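Local coordinates for hypothetical protein (Bacteroides caccae, PDB 4M8R) that is of unknown function but pairs an N-terminal Ig-like domain with a WD40-like domain, probably of the beta-propeller kind, as a member of the DUF4784 family, at residues G17-N22 against I30-G35; R89-L94 against L103-L108; D42-D47 against M77-P82; G63-E68 against Q228-T233. One frame throughout, in Å; residues are numbered along the deposited sequence.

Contact 1 (G17-N22 against I30-G35); sequences GVTEAN and IVHIYG. With PO4 (phosphate ion), chain F.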
loop_
_atom_site.group_PDB
_atom_site.type_symbol
_atom_site.label_atom_id
_atom_site.label_comp_id
_atom_site.label_asym_id
_atom_site.label_seq_id
_atom_site.Cartn_x
_atom_site.Cartn_y
_atom_site.Cartn_z
ATOM N N GLY A 17 -32.532 20.320 19.316
ATOM C CA GLY A 17 -31.386 20.941 18.669
ATOM C C GLY A 17 -30.103 20.720 19.446
ATOM O O GLY A 17 -30.066 19.948 20.412
ATOM N N VAL A 18 -29.057 21.417 19.018
ATOM C CA VAL A 18 -27.773 21.396 19.691
ATOM C C VAL A 18 -27.495 22.807 20.163
ATOM O O VAL A 18 -27.555 23.744 19.380
ATOM C CB VAL A 18 -26.659 20.948 18.734
ATOM C CG1 VAL A 18 -25.341 20.797 19.474
ATOM C CG2 VAL A 18 -27.042 19.638 18.060
ATOM N N THR A 19 -27.196 22.963 21.446
ATOM C CA THR A 19 -26.947 24.284 22.010
ATOM C C THR A 19 -25.840 24.992 21.237
ATOM O O THR A 19 -25.973 26.161 20.899
ATOM C CB THR A 19 -26.570 24.198 23.501
ATOM O OG1 THR A 19 -27.641 23.580 24.221
ATOM C CG2 THR A 19 -26.301 25.580 24.086
ATOM N N GLU A 20 -24.766 24.272 20.939
ATOM C CA GLU A 20 -23.612 24.849 20.257
ATOM C C GLU A 20 -23.715 24.731 18.730
ATOM O O GLU A 20 -22.696 24.718 18.040
ATOM C CB GLU A 20 -22.318 24.178 20.752
ATOM C CG GLU A 20 -22.047 24.336 22.246
ATOM C CD GLU A 20 -22.845 23.381 23.127
ATOM O OE1 GLU A 20 -23.588 22.529 22.601
ATOM O OE2 GLU A 20 -22.729 23.490 24.362
ATOM N N ALA A 21 -24.936 24.659 18.201
ATOM C CA ALA A 21 -25.146 24.459 16.767
ATOM C C ALA A 21 -24.431 25.516 15.929
ATOM O O ALA A 21 -24.466 26.701 16.249
ATOM C CB ALA A 21 -26.630 24.460 16.446
ATOM N N ASN A 22 -23.754 25.058 14.881
ATOM C CA ASN A 22 -23.047 25.926 13.936
ATOM C C ASN A 22 -21.888 26.730 14.528
ATOM O O ASN A 22 -21.423 27.686 13.918
ATOM C CB ASN A 22 -24.039 26.856 13.238
ATOM C CG ASN A 22 -25.100 26.094 12.479
ATOM O OD1 ASN A 22 -24.803 25.126 11.769
ATOM N ND2 ASN A 22 -26.347 26.517 12.626
ATOM N N ILE A 30 -17.719 19.589 26.126
ATOM C CA ILE A 30 -19.067 19.069 26.278
ATOM C C ILE A 30 -20.013 19.831 25.360
ATOM O O ILE A 30 -20.074 21.058 25.408
ATOM C CB ILE A 30 -19.568 19.246 27.724
ATOM C CG1 ILE A 30 -18.667 18.502 28.717
ATOM C CG2 ILE A 30 -21.009 18.772 27.855
ATOM C CD1 ILE A 30 -18.625 17.003 28.509
ATOM N N VAL A 31 -20.748 19.103 24.531
ATOM C CA VAL A 31 -21.801 19.680 23.699
ATOM C C VAL A 31 -23.160 19.253 24.249
ATOM O O VAL A 31 -23.327 18.113 24.678
ATOM C CB VAL A 31 -21.636 19.241 22.232
ATOM C CG1 VAL A 31 -22.920 19.427 21.434
ATOM C CG2 VAL A 31 -20.490 20.011 21.597
ATOM N N HIS A 32 -24.122 20.175 24.231
ATOM C CA HIS A 32 -25.428 19.946 24.838
ATOM C C HIS A 32 -26.513 19.778 23.801
ATOM O O HIS A 32 -26.583 20.530 22.830
ATOM C CB HIS A 32 -25.793 21.109 25.742
ATOM C CG HIS A 32 -24.790 21.352 26.817
ATOM N ND1 HIS A 32 -23.676 22.140 26.625
ATOM C CD2 HIS A 32 -24.709 20.888 28.084
ATOM C CE1 HIS A 32 -22.962 22.168 27.734
ATOM N NE2 HIS A 32 -23.567 21.416 28.636
ATOM N N ILE A 33 -27.361 18.785 24.035
ATOM C CA ILE A 33 -28.486 18.486 23.176
ATOM C C ILE A 33 -29.755 18.694 23.975
ATOM O O ILE A 33 -29.819 18.304 25.136
ATOM C CB ILE A 33 -28.424 17.027 22.707
ATOM C CG1 ILE A 33 -27.302 16.860 21.691
ATOM C CG2 ILE A 33 -29.751 16.597 22.098
ATOM C CD1 ILE A 33 -26.912 15.411 21.477
ATOM N N TYR A 34 -30.760 19.297 23.350
ATOM C CA TYR A 34 -32.033 19.559 24.012
ATOM C C TYR A 34 -33.203 19.072 23.167
ATOM O O TYR A 34 -33.049 18.806 21.979
ATOM C CB TYR A 34 -32.185 21.051 24.323
ATOM C CG TYR A 34 -32.161 21.952 23.114
ATOM C CD1 TYR A 34 -33.326 22.259 22.428
ATOM C CD2 TYR A 34 -30.968 22.509 22.666
ATOM C CE1 TYR A 34 -33.307 23.097 21.321
ATOM C CE2 TYR A 34 -30.934 23.344 21.565
ATOM C CZ TYR A 34 -32.108 23.640 20.895
ATOM O OH TYR A 34 -32.073 24.471 19.802
ATOM N N GLY A 35 -34.367 18.969 23.797
ATOM C CA GLY A 35 -35.592 18.536 23.131
ATOM C C GLY A 35 -36.545 17.832 24.080
ATOM O O GLY A 35 -36.206 17.580 25.230
HETATM P P PO4 F . -22.774 19.965 31.836
HETATM O O1 PO4 F . -23.938 20.864 32.190
HETATM O O2 PO4 F . -22.006 20.554 30.675
HETATM O O3 PO4 F . -21.827 19.854 33.009
HETATM O O4 PO4 F . -23.308 18.596 31.469
#
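E20 and H32 clasp one another at an antiparallel strand edge of the Ig-like domain, where strand 16-18 runs beside strand 30-36 and then leaves it through a type I turn from V18 to A21. The E20 carboxylate and the H32 imidazole lie nearly coplanar, 24° apart. E20 OE2 receives H32 ND1 at 2.8 Å through its syn lone pair, with the oxygen in the ring plane, while E20 OE1 takes the backbone N of H32 at 2.9 Å. Two bonds from one carboxylate thus tie the turn to the strand and help to fix the rotation of the ring. At another edge of the imidazole, H32 NE2 donates to O2 of a phosphate ion at 2.7 Å; the ion, probably from the crystallisation liquor, also binds S78. Replacing E20 by alanine would probably strip H32 N and ND1 of these acceptors, leaving less to fix the ring's rotation. The buried V18 CG1 meets V31 CG1 obliquely at 3.4 Å. T19 N reaches H32 O at 2.9 Å, just beyond the last paired residues. G17 and Y34 form a hydrogen-bonded pair, and the Y34 side chain folds back over the glycine: with CG between the backbone N and the carbonyl carbon (chi1 61°), the ring presents a face to G17 CA, which sits 3.9 Å from its centroid in a CH-pi contact.

Contact 2 (R89-L94 against L103-L108); sequences RVEIFL and LGKVLL. With PO4 (phosphate ion), chain D.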
loop_
_atom_site.group_PDB
_atom_site.type_symbol
_atom_site.label_atom_id
_atom_site.label_comp_id
_atom_site.label_asym_id
_atom_site.label_seq_id
_atom_site.Cartn_x
_atom_site.Cartn_y
_atom_site.Cartn_z
ATOM N N ARG A 89 -16.461 19.102 9.830
ATOM C CA ARG A 89 -17.891 19.340 9.953
ATOM C C ARG A 89 -18.492 18.080 10.574
ATOM O O ARG A 89 -18.405 16.993 9.989
ATOM C CB ARG A 89 -18.515 19.595 8.577
ATOM C CG ARG A 89 -20.028 19.440 8.503
ATOM C CD ARG A 89 -20.500 19.609 7.067
ATOM N NE ARG A 89 -21.954 19.504 6.910
ATOM C CZ ARG A 89 -22.623 18.379 6.648
ATOM N NH1 ARG A 89 -21.997 17.214 6.512
ATOM N NH2 ARG A 89 -23.943 18.426 6.518
ATOM N N VAL A 90 -19.088 18.230 11.754
ATOM C CA VAL A 90 -19.667 17.101 12.473
ATOM C C VAL A 90 -21.177 17.261 12.535
ATOM O O VAL A 90 -21.672 18.259 13.062
ATOM C CB VAL A 90 -19.116 17.002 13.905
ATOM C CG1 VAL A 90 -19.737 15.822 14.643
ATOM C CG2 VAL A 90 -17.601 16.874 13.873
ATOM N N GLU A 91 -21.901 16.281 12.000
ATOM C CA GLU A 91 -23.347 16.251 12.132
ATOM C C GLU A 91 -23.709 15.280 13.245
ATOM O O GLU A 91 -23.184 14.163 13.298
ATOM C CB GLU A 91 -24.019 15.838 10.827
ATOM C CG GLU A 91 -25.535 15.977 10.871
ATOM C CD GLU A 91 -26.185 15.998 9.501
ATOM O OE1 GLU A 91 -25.508 15.686 8.492
ATOM O OE2 GLU A 91 -27.392 16.320 9.438
ATOM N N ILE A 92 -24.604 15.726 14.125
ATOM C CA ILE A 92 -24.962 15.008 15.341
ATOM C C ILE A 92 -26.368 14.437 15.203
ATOM O O ILE A 92 -27.321 15.177 14.952
ATOM C CB ILE A 92 -24.889 15.951 16.557
ATOM C CG1 ILE A 92 -23.478 16.525 16.681
ATOM C CG2 ILE A 92 -25.263 15.226 17.841
ATOM C CD1 ILE A 92 -23.362 17.667 17.664
ATOM N N PHE A 93 -26.484 13.120 15.367
ATOM C CA PHE A 93 -27.746 12.408 15.175
ATOM C C PHE A 93 -28.229 11.749 16.458
ATOM O O PHE A 93 -27.447 11.126 17.173
ATOM C CB PHE A 93 -27.571 11.302 14.129
ATOM C CG PHE A 93 -27.225 11.800 12.761
ATOM C CD1 PHE A 93 -28.223 12.139 11.860
ATOM C CD2 PHE A 93 -25.902 11.908 12.362
ATOM C CE1 PHE A 93 -27.907 12.588 10.593
ATOM C CE2 PHE A 93 -25.578 12.358 11.094
ATOM C CZ PHE A 93 -26.581 12.699 10.209
ATOM N N LEU A 94 -29.525 11.853 16.726
ATOM C CA LEU A 94 -30.154 11.041 17.762
ATOM C C LEU A 94 -30.453 9.665 17.176
ATOM O O LEU A 94 -31.054 9.562 16.111
ATOM C CB LEU A 94 -31.454 11.678 18.239
ATOM C CG LEU A 94 -32.130 10.985 19.425
ATOM C CD1 LEU A 94 -31.231 11.010 20.649
ATOM C CD2 LEU A 94 -33.469 11.641 19.727
ATOM N N LEU A 103 -29.870 16.365 14.690
ATOM C CA LEU A 103 -30.101 17.375 15.715
ATOM C C LEU A 103 -29.427 18.688 15.354
ATOM O O LEU A 103 -29.930 19.758 15.687
ATOM C CB LEU A 103 -29.575 16.887 17.061
ATOM C CG LEU A 103 -30.255 15.636 17.620
ATOM C CD1 LEU A 103 -29.453 15.097 18.797
ATOM C CD2 LEU A 103 -31.693 15.909 18.029
ATOM N N GLY A 104 -28.276 18.608 14.691
ATOM C CA GLY A 104 -27.538 19.801 14.297
ATOM C C GLY A 104 -26.110 19.509 13.889
ATOM O O GLY A 104 -25.689 18.352 13.850
ATOM N N LYS A 105 -25.366 20.571 13.601
ATOM C CA LYS A 105 -23.994 20.459 13.131
ATOM C C LYS A 105 -23.076 21.357 13.933
ATOM O O LYS A 105 -23.493 22.404 14.424
ATOM C CB LYS A 105 -23.912 20.869 11.669
ATOM C CG LYS A 105 -24.859 20.107 10.762
ATOM C CD LYS A 105 -24.816 20.642 9.341
ATOM C CE LYS A 105 -25.399 22.042 9.251
ATOM N NZ LYS A 105 -25.489 22.508 7.843
ATOM N N VAL A 106 -21.827 20.936 14.067
ATOM C CA VAL A 106 -20.798 21.763 14.672
ATOM C C VAL A 106 -19.527 21.634 13.869
ATOM O O VAL A 106 -19.366 20.694 13.097
ATOM C CB VAL A 106 -20.510 21.374 16.136
ATOM C CG1 VAL A 106 -21.735 21.615 17.002
ATOM C CG2 VAL A 106 -20.059 19.924 16.252
ATOM N N LEU A 107 -18.639 22.605 14.033
ATOM C CA LEU A 107 -17.307 22.535 13.461
ATOM C C LEU A 107 -16.372 22.126 14.589
ATOM O O LEU A 107 -16.258 22.828 15.598
ATOM C CB LEU A 107 -16.906 23.886 12.876
ATOM C CG LEU A 107 -15.531 23.976 12.204
ATOM C CD1 LEU A 107 -15.382 22.943 11.098
ATOM C CD2 LEU A 107 -15.310 25.375 11.649
ATOM N N LEU A 108 -15.729 20.975 14.432
ATOM C CA LEU A 108 -14.854 20.425 15.464
ATOM C C LEU A 108 -13.405 20.711 15.100
ATOM O O LEU A 108 -12.939 20.300 14.039
ATOM C CB LEU A 108 -15.073 18.914 15.590
ATOM C CG LEU A 108 -14.284 18.175 16.672
ATOM C CD1 LEU A 108 -14.630 18.692 18.059
ATOM C CD2 LEU A 108 -14.556 16.687 16.576
HETATM P P PO4 D . -26.866 20.528 5.496
HETATM O O1 PO4 D . -27.394 19.203 5.989
HETATM O O2 PO4 D . -25.386 20.657 5.766
HETATM O O3 PO4 D . -27.092 20.673 4.010
HETATM O O4 PO4 D . -27.599 21.609 6.247
#
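V90 and V106 face each other as a hydrogen-bonded antiparallel pair, V90 N to V106 O at 2.8 Å and V106 N to V90 O at 2.9 Å. Further along, I92 N gives its hydrogen to G104 O and I92 O receives L103 N, both bonds nearly straight. Apolar packing fills the face of V90 and I92, which looks into the domain. V90 CB meets V106 CG2, and V90 CG2 lies against L108 CB at 3.7 Å; I92 CD1 comes to 4.2 Å from V106 CG2. L103 points toward the other strand, and its CD1 lies 4.0 Å from L94 CB. Strands 88-96 and 99-108 form a beta hairpin of the Ig-like domain, and L103 and G104, both opposite I92, make a classic beta bulge in it. The charged contacts belong to the face of R89, E91 and K105. The R89 chain is extended from CG to NE, which carries its guanidinium obliquely across the K105 chain, with NH2 3.7 Å from K105 CD. The two cationic ends then share a phosphate ion, probably from the crystallisation liquor: R89 NH2 and K105 NZ each reach its O2 at 2.8 Å, and NZ also holds O4. The anion probably offsets the charge of the pair, and R213 and N238 of the second subunit bind it too. On the same face the E91 carboxylate bonds through OE2 to S102 OG and through OE1 to N238 ND2 of the second subunit.

Contact 3 (D42-D47 against M77-P82); sequences DQVDFD and MSIRMP. With PO4 (phosphate ion), chain F.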
loop_
_atom_site.group_PDB
_atom_site.type_symbol
_atom_site.label_atom_id
_atom_site.label_comp_id
_atom_site.label_asym_id
_atom_site.label_seq_id
_atom_site.Cartn_x
_atom_site.Cartn_y
_atom_site.Cartn_z
ATOM N N ASP A 42 -31.578 5.804 24.244
ATOM C CA ASP A 42 -31.256 6.661 23.105
ATOM C C ASP A 42 -29.749 6.843 23.043
ATOM O O ASP A 42 -29.102 7.049 24.071
ATOM C CB ASP A 42 -31.933 8.034 23.212
ATOM C CG ASP A 42 -33.409 7.995 22.849
ATOM O OD1 ASP A 42 -33.956 6.892 22.653
ATOM O OD2 ASP A 42 -34.037 9.074 22.765
ATOM N N GLN A 43 -29.193 6.730 21.839
ATOM C CA GLN A 43 -27.769 6.942 21.627
ATOM C C GLN A 43 -27.571 8.139 20.704
ATOM O O GLN A 43 -28.531 8.674 20.142
ATOM C CB GLN A 43 -27.119 5.679 21.063
ATOM C CG GLN A 43 -27.361 4.446 21.933
ATOM C CD GLN A 43 -26.451 3.267 21.611
ATOM O OE1 GLN A 43 -25.388 3.423 21.008
ATOM N NE2 GLN A 43 -26.866 2.074 22.025
ATOM N N VAL A 44 -26.325 8.577 20.582
ATOM C CA VAL A 44 -25.995 9.707 19.737
ATOM C C VAL A 44 -24.838 9.321 18.825
ATOM O O VAL A 44 -23.838 8.770 19.284
ATOM C CB VAL A 44 -25.627 10.939 20.586
ATOM C CG1 VAL A 44 -25.193 12.098 19.704
ATOM C CG2 VAL A 44 -26.807 11.352 21.462
ATOM N N ASP A 45 -24.994 9.617 17.535
ATOM C CA ASP A 45 -24.001 9.294 16.506
ATOM C C ASP A 45 -23.431 10.559 15.880
ATOM O O ASP A 45 -24.131 11.559 15.731
ATOM C CB ASP A 45 -24.644 8.477 15.380
ATOM C CG ASP A 45 -24.834 7.024 15.737
ATOM O OD1 ASP A 45 -23.931 6.427 16.373
ATOM O OD2 ASP A 45 -25.887 6.474 15.357
ATOM N N PHE A 46 -22.161 10.479 15.490
ATOM C CA PHE A 46 -21.490 11.537 14.750
ATOM C C PHE A 46 -21.236 11.080 13.325
ATOM O O PHE A 46 -20.915 9.913 13.100
ATOM C CB PHE A 46 -20.115 11.815 15.346
ATOM C CG PHE A 46 -20.133 12.409 16.722
ATOM C CD1 PHE A 46 -20.919 13.514 17.014
ATOM C CD2 PHE A 46 -19.293 11.905 17.708
ATOM C CE1 PHE A 46 -20.894 14.082 18.278
ATOM C CE2 PHE A 46 -19.269 12.464 18.970
ATOM C CZ PHE A 46 -20.070 13.554 19.257
ATOM N N ASP A 47 -21.359 12.005 12.374
ATOM C CA ASP A 47 -20.800 11.832 11.035
ATOM C C ASP A 47 -19.804 12.969 10.798
ATOM O O ASP A 47 -20.124 14.132 11.021
ATOM C CB ASP A 47 -21.898 11.855 9.960
ATOM C CG ASP A 47 -22.634 10.506 9.818
ATOM O OD1 ASP A 47 -22.369 9.553 10.590
ATOM O OD2 ASP A 47 -23.493 10.397 8.914
HETATM N N MSE A 77 -29.376 15.956 26.782
HETATM C CA MSE A 77 -28.198 15.158 27.124
HETATM C C MSE A 77 -26.931 15.909 26.838
HETATM O O MSE A 77 -26.911 16.804 26.002
HETATM C CB MSE A 77 -28.216 13.818 26.377
HETATM C CG MSE A 77 -28.895 13.845 25.005
HETATM SE SE MSE A 77 -29.607 12.047 24.569
HETATM C CE MSE A 77 -28.114 10.972 25.232
ATOM N N SER A 78 -25.868 15.557 27.557
ATOM C CA SER A 78 -24.535 16.111 27.334
ATOM C C SER A 78 -23.656 15.053 26.681
ATOM O O SER A 78 -23.625 13.909 27.134
ATOM C CB SER A 78 -23.901 16.535 28.661
ATOM O OG SER A 78 -24.730 17.438 29.368
ATOM N N ILE A 79 -22.942 15.433 25.624
ATOM C CA ILE A 79 -22.021 14.513 24.953
ATOM C C ILE A 79 -20.627 15.110 24.897
ATOM O O ILE A 79 -20.471 16.325 24.967
ATOM C CB ILE A 79 -22.494 14.161 23.529
ATOM C CG1 ILE A 79 -22.447 15.385 22.610
ATOM C CG2 ILE A 79 -23.900 13.590 23.583
ATOM C CD1 ILE A 79 -22.970 15.123 21.214
ATOM N N ARG A 80 -19.617 14.248 24.806
ATOM C CA ARG A 80 -18.231 14.699 24.732
ATOM C C ARG A 80 -17.747 14.635 23.289
ATOM O O ARG A 80 -18.004 13.661 22.601
ATOM C CB ARG A 80 -17.332 13.844 25.634
ATOM C CG ARG A 80 -15.995 14.502 25.938
ATOM C CD ARG A 80 -15.215 13.767 27.013
ATOM N NE ARG A 80 -15.826 13.888 28.339
ATOM C CZ ARG A 80 -15.746 14.964 29.131
ATOM N NH1 ARG A 80 -15.084 16.056 28.749
ATOM N NH2 ARG A 80 -16.344 14.952 30.323
HETATM N N MSE A 81 -17.062 15.680 22.835
HETATM C CA MSE A 81 -16.511 15.710 21.481
HETATM C C MSE A 81 -15.203 14.958 21.490
HETATM O O MSE A 81 -14.378 15.142 22.386
HETATM C CB MSE A 81 -16.299 17.148 21.003
HETATM C CG MSE A 81 -17.575 17.997 21.011
HETATM SE SE MSE A 81 -19.023 17.167 19.962
HETATM C CE MSE A 81 -18.166 17.164 18.197
ATOM N N PRO A 82 -14.994 14.080 20.495
ATOM C CA PRO A 82 -13.817 13.216 20.483
ATOM C C PRO A 82 -12.526 13.843 19.953
ATOM O O PRO A 82 -12.556 14.801 19.173
ATOM C CB PRO A 82 -14.239 12.087 19.547
ATOM C CG PRO A 82 -15.173 12.736 18.590
ATOM C CD PRO A 82 -15.921 13.756 19.393
HETATM P P PO4 F . -22.774 19.965 31.836
HETATM O O1 PO4 F . -23.938 20.864 32.190
HETATM O O2 PO4 F . -22.006 20.554 30.675
HETATM O O3 PO4 F . -21.827 19.854 33.009
HETATM O O4 PO4 F . -23.308 18.596 31.469
#
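F46 and I79 owe their meeting to contrasting first torsions: F46 CG stands anti to the carbonyl carbon (chi1 -67°), whereas I79 CG1 sits between the backbone N and the carbonyl carbon (chi1 67°), and the isoleucine chain then runs straight out to CD1. The two side chains come from opposite directions, and I79 CD1 stops 3.7 Å from F46 CE1. M81, modelled as selenomethionine and bent at both chi2 and chi3, brings its SE obliquely to the same ring, 3.8 Å from F46 CZ, in a Met-aromatic contact. P82 CD touches F46 CE2 at 3.6 Å from an oblique direction, and R80 O lies at the ring edge, near its plane, 3.9 Å from F46 CZ. The phenyl group is thus wedged among four consecutive residues of 79-82. Shrinking F46 to an alanine is likely to open a gap between I79, M81 and P82 and leave the selenium without its aromatic partner. Farther along, V44 uses both branches: CG1 meets I79 CD1 at about a right angle, 4.0 Å away, and CG2 lies 4.0 Å from CE of M77, also selenomethionine, as the two chains slide past each other in opposite directions. Polar groups sit at the margins, S78 OG giving a hydrogen bond to phosphate O4 and the D42 carboxylate pairing with R96. Strands 43-47 and 77-80, their axes 9.5 Å apart and 40° askew, both pair with strand 60-72, and their side chains meet without backbone bonds between them, consistent with the apolar interior of an Ig-like fold.

Contact 4 (G63-E68 against Q228-T233); sequences GPVGAE and QSNYAT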
loop_
_atom_site.group_PDB
_atom_site.type_symbol
_atom_site.label_atom_id
_atom_site.label_comp_id
_atom_site.label_asym_id
_atom_site.label_seq_id
_atom_site.Cartn_x
_atom_site.Cartn_y
_atom_site.Cartn_z
ATOM N N GLY A 63 -18.293 7.839 9.792
ATOM C CA GLY A 63 -19.627 7.762 10.376
ATOM C C GLY A 63 -20.307 6.428 10.115
ATOM O O GLY A 63 -20.073 5.811 9.076
ATOM N N PRO A 64 -21.151 5.962 11.061
ATOM C CA PRO A 64 -21.498 6.585 12.333
ATOM C C PRO A 64 -20.467 6.260 13.414
ATOM O O PRO A 64 -19.965 5.145 13.496
ATOM C CB PRO A 64 -22.830 5.934 12.671
ATOM C CG PRO A 64 -22.687 4.539 12.134
ATOM C CD PRO A 64 -21.742 4.614 10.955
ATOM N N VAL A 65 -20.146 7.247 14.224
ATOM C CA VAL A 65 -19.222 7.069 15.324
ATOM C C VAL A 65 -20.029 7.433 16.555
ATOM O O VAL A 65 -20.527 8.552 16.661
ATOM C CB VAL A 65 -17.996 7.996 15.179
ATOM C CG1 VAL A 65 -17.029 7.828 16.350
ATOM C CG2 VAL A 65 -17.286 7.731 13.859
ATOM N N GLY A 66 -20.183 6.477 17.466
ATOM C CA GLY A 66 -20.958 6.693 18.671
ATOM C C GLY A 66 -20.334 7.791 19.498
ATOM O O GLY A 66 -19.111 7.853 19.636
ATOM N N ALA A 67 -21.180 8.667 20.029
ATOM C CA ALA A 67 -20.735 9.729 20.910
ATOM C C ALA A 67 -20.791 9.241 22.348
ATOM O O ALA A 67 -21.723 8.531 22.731
ATOM C CB ALA A 67 -21.627 10.945 20.746
ATOM N N GLU A 68 -19.796 9.616 23.145
ATOM C CA GLU A 68 -19.846 9.355 24.577
ATOM C C GLU A 68 -20.878 10.292 25.211
ATOM O O GLU A 68 -20.805 11.510 25.046
ATOM C CB GLU A 68 -18.475 9.553 25.224
ATOM C CG GLU A 68 -18.401 9.119 26.682
ATOM C CD GLU A 68 -17.103 9.532 27.359
ATOM O OE1 GLU A 68 -16.097 9.768 26.651
ATOM O OE2 GLU A 68 -17.090 9.633 28.606
ATOM N N GLN A 228 -9.635 0.874 16.064
ATOM C CA GLN A 228 -11.004 0.681 15.595
ATOM C C GLN A 228 -11.856 1.946 15.857
ATOM O O GLN A 228 -11.823 2.500 16.958
ATOM C CB GLN A 228 -11.537 -0.587 16.288
ATOM C CG GLN A 228 -13.030 -0.819 16.279
ATOM C CD GLN A 228 -13.783 -0.024 17.338
ATOM O OE1 GLN A 228 -14.779 0.612 17.021
ATOM N NE2 GLN A 228 -13.318 -0.057 18.589
ATOM N N SER A 229 -12.613 2.385 14.845
ATOM C CA SER A 229 -13.195 3.756 14.797
ATOM C C SER A 229 -14.239 4.132 15.870
ATOM O O SER A 229 -14.515 5.322 16.071
ATOM C CB SER A 229 -13.767 4.052 13.397
ATOM O OG SER A 229 -14.814 3.161 13.059
ATOM N N ASN A 230 -14.827 3.129 16.528
ATOM C CA ASN A 230 -15.711 3.348 17.687
ATOM C C ASN A 230 -15.006 3.083 19.034
ATOM O O ASN A 230 -15.648 2.715 20.025
ATOM C CB ASN A 230 -16.989 2.497 17.569
ATOM C CG ASN A 230 -18.112 3.219 16.844
ATOM O OD1 ASN A 230 -18.553 4.287 17.269
ATOM N ND2 ASN A 230 -18.587 2.633 15.752
ATOM N N TYR A 231 -13.685 3.278 19.057
ATOM C CA TYR A 231 -12.888 3.228 20.286
ATOM C C TYR A 231 -13.564 3.956 21.457
ATOM O O TYR A 231 -13.590 3.451 22.587
ATOM C CB TYR A 231 -11.494 3.873 20.044
ATOM C CG TYR A 231 -10.966 4.619 21.257
ATOM C CD1 TYR A 231 -10.238 3.964 22.245
ATOM C CD2 TYR A 231 -11.230 5.977 21.432
ATOM C CE1 TYR A 231 -9.778 4.641 23.361
ATOM C CE2 TYR A 231 -10.778 6.656 22.548
ATOM C CZ TYR A 231 -10.050 5.986 23.508
ATOM O OH TYR A 231 -9.592 6.657 24.616
ATOM N N ALA A 232 -14.078 5.157 21.186
ATOM C CA ALA A 232 -14.616 6.037 22.228
ATOM C C ALA A 232 -15.687 5.364 23.095
ATOM O O ALA A 232 -15.734 5.581 24.307
ATOM C CB ALA A 232 -15.163 7.313 21.606
ATOM N N THR A 233 -16.521 4.534 22.472
ATOM C CA THR A 233 -17.630 3.870 23.156
ATOM C C THR A 233 -17.423 2.357 23.357
ATOM O O THR A 233 -18.298 1.695 23.908
ATOM C CB THR A 233 -18.954 4.106 22.388
ATOM O OG1 THR A 233 -18.810 3.688 21.021
ATOM C CG2 THR A 233 -19.343 5.583 22.431
#
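The type I turn from Q228 to Y231 sets N230 beside V65, their CA atoms 5.6 Å apart, and the chain then runs on until T233 comes opposite E68. One polar bond carries the contact: N230 OD1 accepts the backbone N of G66 at 2.7 Å, with the donor in the carbonyl plane of the amide and an N-H...O angle of 162°. The asparagine side chain slides past V65 in the opposite direction, and its ND2 stays 3.6 Å from P64 O, near but not bonded. Q228, in the second shell, steadies the turn, its OE1 taking N230 N from above the amide plane. V65 has CG1 anti to its own backbone N (chi1 179°), which lays that methyl against S229 O at 3.6 Å. T233 approaches the next residues with a methyl group: CG2 lies 3.6 Å from G66 O and 3.8 Å from A67 O, while A232 CB makes a looser contact with G66 O. G66, without a side chain, lies close to both T233 and N230. The contact joins the two domains of the chain, a strand of the Ig-like domain meeting a loop of the WD40-like domain, and the second subunit closes on it too: N230 packs on N230 of that subunit, and T233 O receives R100 NH1 of that subunit. The loop lies between strands 217-221 and 239-240, while strand 60-72 is flanked by strand 43-50, paired through V65 and A67, and by strand 76-80, paired through E68.

Overall arrangement
Contacts 1, 2 and 3 belong to one Ig-like domain, and contact 4 leads from it to the WD40-like domain. Contact 3 is the buried, apolar one and relies on side-chain packing; contacts 1 and 2 are partly buried strand pairings. Contacts 1 and 3 share one phosphate ion, and contact 2 holds another. They interlock: V31 N and I33 N bond to I79 O and M77 O, linking contacts 1 and 3, while F93 N to D45 O links contacts 2 and 3, and L103 packs on V18 and I33 between contacts 1 and 2. Contact 4, partly buried, uses strand 60-72, which lies in the sheet between the two strands of contact 3, yet rests on a single asparagine bond. Contacts 2, 3 and 4 also reach the second subunit.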